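Local structure of uncharacterized protein MTH_862 (Methanothermobacter thermautotrophicus, 2R47) at residues K7-R10 / E14-G17; Q43-A48 / M121-M126. The protein is of unknown function but belongs to an archaeal family, DUF2124, and forms a dimer in which a strand of one subunit extends the sheet of the other. All blocks are in the same frame, centred on the assembly; numbering follows the deposited sequence.

Contact 1: K7-R10 / E14-G17; sequences KEFR and EHLG
Phe-9 and Glu-14 meet where the strand 4-10 runs straight into the helix 11-22, a tight beta-alpha connection in which the first turn of the helix folds back against the last residues of the strand. The carboxylate of Glu-14 reaches back to the strand: OE1 accepts the backbone N-H of Arg-10 at 3.0 Å from N, with an N-H...O angle of 157°. The donor stands well above the carboxylate plane, 64° out of it. Glutamate suits the place because its side chain, extended beyond CG, is long enough to reach back to the strand end, and its aliphatic part can lie beside the strand: CB of Glu-14 is 3.8 Å from CB of Phe-9. A water also bridges the two segments; it lies 2.7 Å from Arg-10 O, probably donating to it, and accepts the N-H of Glu-14, whose N is 3.0 Å away.

Phe-9 is buried and points its CB at the helix. Its CG sits between the backbone N and the carbonyl carbon, which brings CD1 to 3.7 Å from CA of His-15. The phenyl and imidazole planes are nearly parallel, 17° apart, but are offset so much that little of one ring lies over the other, and their centroids lie 4.9 Å from each other. Ile-144 of strand 142-154 packs on both side chains, while residues 7-10 pair antiparallel with a strand of the second subunit, whose Tyr-151 packs on Phe-9. Flat side chains suit this buried place, since near-parallel rings can approach closely; their closest atoms are CZ of Phe-9 and CD2 of His-15, at 3.4 Å.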
# COMPACT_ATOMS: atom_id res chain seq x y z
N LYS A 7 5.34 -12.37 -18.19
CA LYS A 7 6.69 -11.98 -17.82
C LYS A 7 6.85 -11.81 -16.34
O LYS A 7 5.86 -11.79 -15.61
CB LYS A 7 7.02 -10.66 -18.46
CG LYS A 7 6.06 -9.57 -18.10
CD LYS A 7 6.47 -8.34 -18.90
CE LYS A 7 5.49 -7.22 -18.73
NZ LYS A 7 5.98 -6.09 -19.58
N GLU A 8 8.09 -11.62 -15.91
CA GLU A 8 8.39 -11.45 -14.48
C GLU A 8 8.82 -10.02 -14.21
O GLU A 8 9.29 -9.33 -15.12
CB GLU A 8 9.53 -12.39 -14.03
CG GLU A 8 9.27 -13.86 -14.27
CD GLU A 8 10.39 -14.78 -13.73
OE1 GLU A 8 11.27 -14.28 -12.97
OE2 GLU A 8 10.37 -15.99 -14.06
N PHE A 9 8.69 -9.58 -12.96
CA PHE A 9 9.16 -8.27 -12.60
C PHE A 9 9.73 -8.34 -11.19
O PHE A 9 9.46 -9.29 -10.45
CB PHE A 9 8.05 -7.20 -12.67
CG PHE A 9 6.88 -7.46 -11.76
CD1 PHE A 9 6.90 -7.00 -10.42
CD2 PHE A 9 5.78 -8.21 -12.23
CE1 PHE A 9 5.80 -7.28 -9.56
CE2 PHE A 9 4.68 -8.49 -11.37
CZ PHE A 9 4.69 -8.02 -10.05
N ARG A 10 10.48 -7.31 -10.83
CA ARG A 10 11.11 -7.25 -9.52
C ARG A 10 11.14 -5.80 -9.05
O ARG A 10 11.46 -4.88 -9.81
CB ARG A 10 12.52 -7.84 -9.62
CG ARG A 10 13.27 -7.83 -8.31
CD ARG A 10 14.44 -8.81 -8.34
NE ARG A 10 15.28 -8.71 -7.15
CZ ARG A 10 14.90 -8.99 -5.89
NH1 ARG A 10 13.64 -9.34 -5.57
NH2 ARG A 10 15.80 -8.87 -4.92
N GLU A 14 8.97 -1.66 -10.98
CA GLU A 14 8.49 -2.54 -12.06
C GLU A 14 7.08 -3.03 -11.81
O GLU A 14 6.35 -3.28 -12.74
CB GLU A 14 9.43 -3.73 -12.24
CG GLU A 14 10.86 -3.30 -12.71
CD GLU A 14 11.82 -4.45 -12.86
OE1 GLU A 14 11.35 -5.57 -13.16
OE2 GLU A 14 13.05 -4.24 -12.68
N HIS A 15 6.72 -3.23 -10.55
CA HIS A 15 5.34 -3.61 -10.19
C HIS A 15 4.34 -2.55 -10.68
O HIS A 15 3.35 -2.87 -11.39
CB HIS A 15 5.25 -3.77 -8.67
CG HIS A 15 4.04 -4.52 -8.22
ND1 HIS A 15 3.74 -4.70 -6.89
CD2 HIS A 15 3.08 -5.20 -8.91
CE1 HIS A 15 2.64 -5.43 -6.77
NE2 HIS A 15 2.21 -5.73 -7.99
N LEU A 16 4.62 -1.28 -10.36
CA LEU A 16 3.79 -0.20 -10.90
C LEU A 16 3.84 -0.14 -12.43
O LEU A 16 2.81 0.08 -13.11
CB LEU A 16 4.23 1.16 -10.30
CG LEU A 16 4.21 1.28 -8.75
CD1 LEU A 16 4.71 2.69 -8.35
CD2 LEU A 16 2.81 1.00 -8.23
N GLY A 17 5.04 -0.32 -12.99
CA GLY A 17 5.21 -0.26 -14.45
C GLY A 17 4.42 -1.28 -15.26
O GLY A 17 3.81 -0.93 -16.29
O HOH W 1 11.68 -2.23 -9.78

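Contact 2: Q43-A48 / M121-M126; sequences QLFAYA and MGLCYM
Helix-on-sheet packing in the core of an alpha/beta fold brings Phe-45, on the helix 40-48, against Leu-123, on the strand 118-125. The two side chains come from opposite directions, and one methyl of the leucine does all the touching: CD2 lies over one face of the phenyl ring, 3.7 Å from its centroid and 18° off the normal, a CH-pi contact. It is displaced toward the rim, so its nearest ring atom is CG of Phe-45, at 3.5 Å. Leu-123 has CG anti to the backbone N (chi1 -155°), which carries the branched end across to the helix. The strand is an inner one of the mixed sheet, hydrogen-bonded to the strands 88-91 and 142-154, and here an apolar, branched residue suits the buried face. At the edge of the same ring, near its plane, the hydroxyl of Tyr-125 stands 4.0 Å from CE2 of Phe-45. Replacing Phe-45 with an alanine would probably leave the CD2 methyl of Leu-123 without the aromatic face it rests on and open a gap between helix and sheet. Phe-19, from the helix 11-22, also meets the Phe-45 ring, edge to face.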
# COMPACT_ATOMS: atom_id res chain seq x y z
N GLN A 43 -4.91 2.59 -3.63
CA GLN A 43 -4.36 3.97 -3.65
C GLN A 43 -2.99 4.00 -4.32
O GLN A 43 -2.67 4.94 -5.06
CB GLN A 43 -4.28 4.53 -2.21
CG GLN A 43 -5.70 4.83 -1.72
CD GLN A 43 -5.85 4.99 -0.21
OE1 GLN A 43 -5.62 4.09 0.57
NE2 GLN A 43 -6.33 6.12 0.19
N LEU A 44 -2.21 2.97 -4.08
CA LEU A 44 -0.85 2.87 -4.66
C LEU A 44 -0.91 2.77 -6.16
O LEU A 44 -0.21 3.50 -6.89
CB LEU A 44 -0.08 1.69 -4.07
CG LEU A 44 1.34 1.51 -4.67
CD1 LEU A 44 2.23 2.72 -4.35
CD2 LEU A 44 1.94 0.23 -4.17
N PHE A 45 -1.75 1.88 -6.66
CA PHE A 45 -1.79 1.68 -8.11
C PHE A 45 -2.54 2.79 -8.84
O PHE A 45 -2.18 3.14 -9.98
CB PHE A 45 -2.30 0.26 -8.44
CG PHE A 45 -1.24 -0.78 -8.17
CD1 PHE A 45 -0.33 -1.11 -9.17
CD2 PHE A 45 -1.07 -1.31 -6.89
CE1 PHE A 45 0.69 -2.06 -8.93
CE2 PHE A 45 -0.04 -2.23 -6.64
CZ PHE A 45 0.86 -2.59 -7.66
N ALA A 46 -3.56 3.36 -8.20
CA ALA A 46 -4.19 4.60 -8.70
C ALA A 46 -3.20 5.75 -8.85
O ALA A 46 -3.20 6.46 -9.88
CB ALA A 46 -5.35 5.03 -7.78
N TYR A 47 -2.34 5.93 -7.86
CA TYR A 47 -1.24 6.88 -7.95
C TYR A 47 -0.39 6.65 -9.20
O TYR A 47 -0.03 7.61 -9.87
CB TYR A 47 -0.31 6.86 -6.71
CG TYR A 47 0.64 8.07 -6.73
CD1 TYR A 47 0.14 9.36 -6.52
CD2 TYR A 47 2.01 7.91 -7.01
CE1 TYR A 47 0.98 10.49 -6.55
CE2 TYR A 47 2.88 9.05 -7.04
CZ TYR A 47 2.33 10.32 -6.82
OH TYR A 47 3.14 11.48 -6.87
N ALA A 48 -0.06 5.41 -9.50
CA ALA A 48 0.77 5.10 -10.67
C ALA A 48 0.08 5.47 -11.97
O ALA A 48 0.74 5.65 -13.00
CB ALA A 48 1.12 3.58 -10.65
N MET A 121 -9.34 -7.40 -14.52
CA MET A 121 -8.02 -7.68 -14.01
C MET A 121 -8.02 -8.06 -12.54
O MET A 121 -8.95 -7.74 -11.81
CB MET A 121 -7.12 -6.45 -14.18
CG MET A 121 -6.78 -6.17 -15.63
SD MET A 121 -5.57 -4.84 -15.83
CE MET A 121 -4.47 -5.11 -14.39
N GLY A 122 -6.97 -8.76 -12.13
CA GLY A 122 -6.69 -8.98 -10.73
C GLY A 122 -5.31 -8.52 -10.34
O GLY A 122 -4.31 -8.73 -11.06
N LEU A 123 -5.21 -7.96 -9.15
CA LEU A 123 -3.92 -7.56 -8.65
C LEU A 123 -3.88 -8.19 -7.27
O LEU A 123 -4.73 -7.92 -6.44
CB LEU A 123 -3.93 -6.04 -8.53
CG LEU A 123 -2.70 -5.18 -8.57
CD1 LEU A 123 -1.98 -5.38 -9.90
CD2 LEU A 123 -3.20 -3.69 -8.44
N CYS A 124 -2.94 -9.11 -7.03
CA CYS A 124 -2.93 -9.78 -5.74
C CYS A 124 -1.49 -10.10 -5.29
O CYS A 124 -0.53 -9.85 -6.01
CB CYS A 124 -3.79 -11.07 -5.79
SG CYS A 124 -3.20 -12.31 -6.96
N TYR A 125 -1.38 -10.64 -4.07
CA TYR A 125 -0.12 -11.05 -3.53
C TYR A 125 -0.21 -12.53 -3.20
O TYR A 125 -1.29 -13.03 -2.87
CB TYR A 125 0.25 -10.25 -2.28
CG TYR A 125 0.52 -8.79 -2.61
CD1 TYR A 125 1.82 -8.32 -2.83
CD2 TYR A 125 -0.55 -7.91 -2.79
CE1 TYR A 125 2.04 -6.97 -3.16
CE2 TYR A 125 -0.35 -6.58 -3.16
CZ TYR A 125 0.94 -6.11 -3.35
OH TYR A 125 1.06 -4.77 -3.71
N MET A 126 0.94 -13.20 -3.26
CA MET A 126 1.09 -14.59 -2.84
C MET A 126 0.12 -15.52 -3.58
O MET A 126 -0.37 -16.50 -3.00
CB MET A 126 0.91 -14.73 -1.31
CG MET A 126 1.79 -13.74 -0.51
SD MET A 126 3.54 -13.73 -0.92
CE MET A 126 4.04 -15.27 -0.13

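Overall arrangement
From the N terminus, contact 1 closes first, with helix 11-22 following strand 4-10 directly. Only after it does contact 2 open at helix 40-48, and it closes more than seventy residues later on strand 118-125; the two are in series, neither nested nor crossed. In space they touch, because helix 11-22 lies beside helix 40-48: NE2 of His-15 comes to 3.4 Å from CZ of Phe-45, the rings edge to face, and Leu-16 packs on Leu-44 and Phe-45. Contact 1 joins the N-terminal strand to helix 11-22, and contact 2 packs helix 40-48 on the central sheet. Both also reach the second subunit, contact 1 through its paired strand and contact 2 partly through Tyr-125.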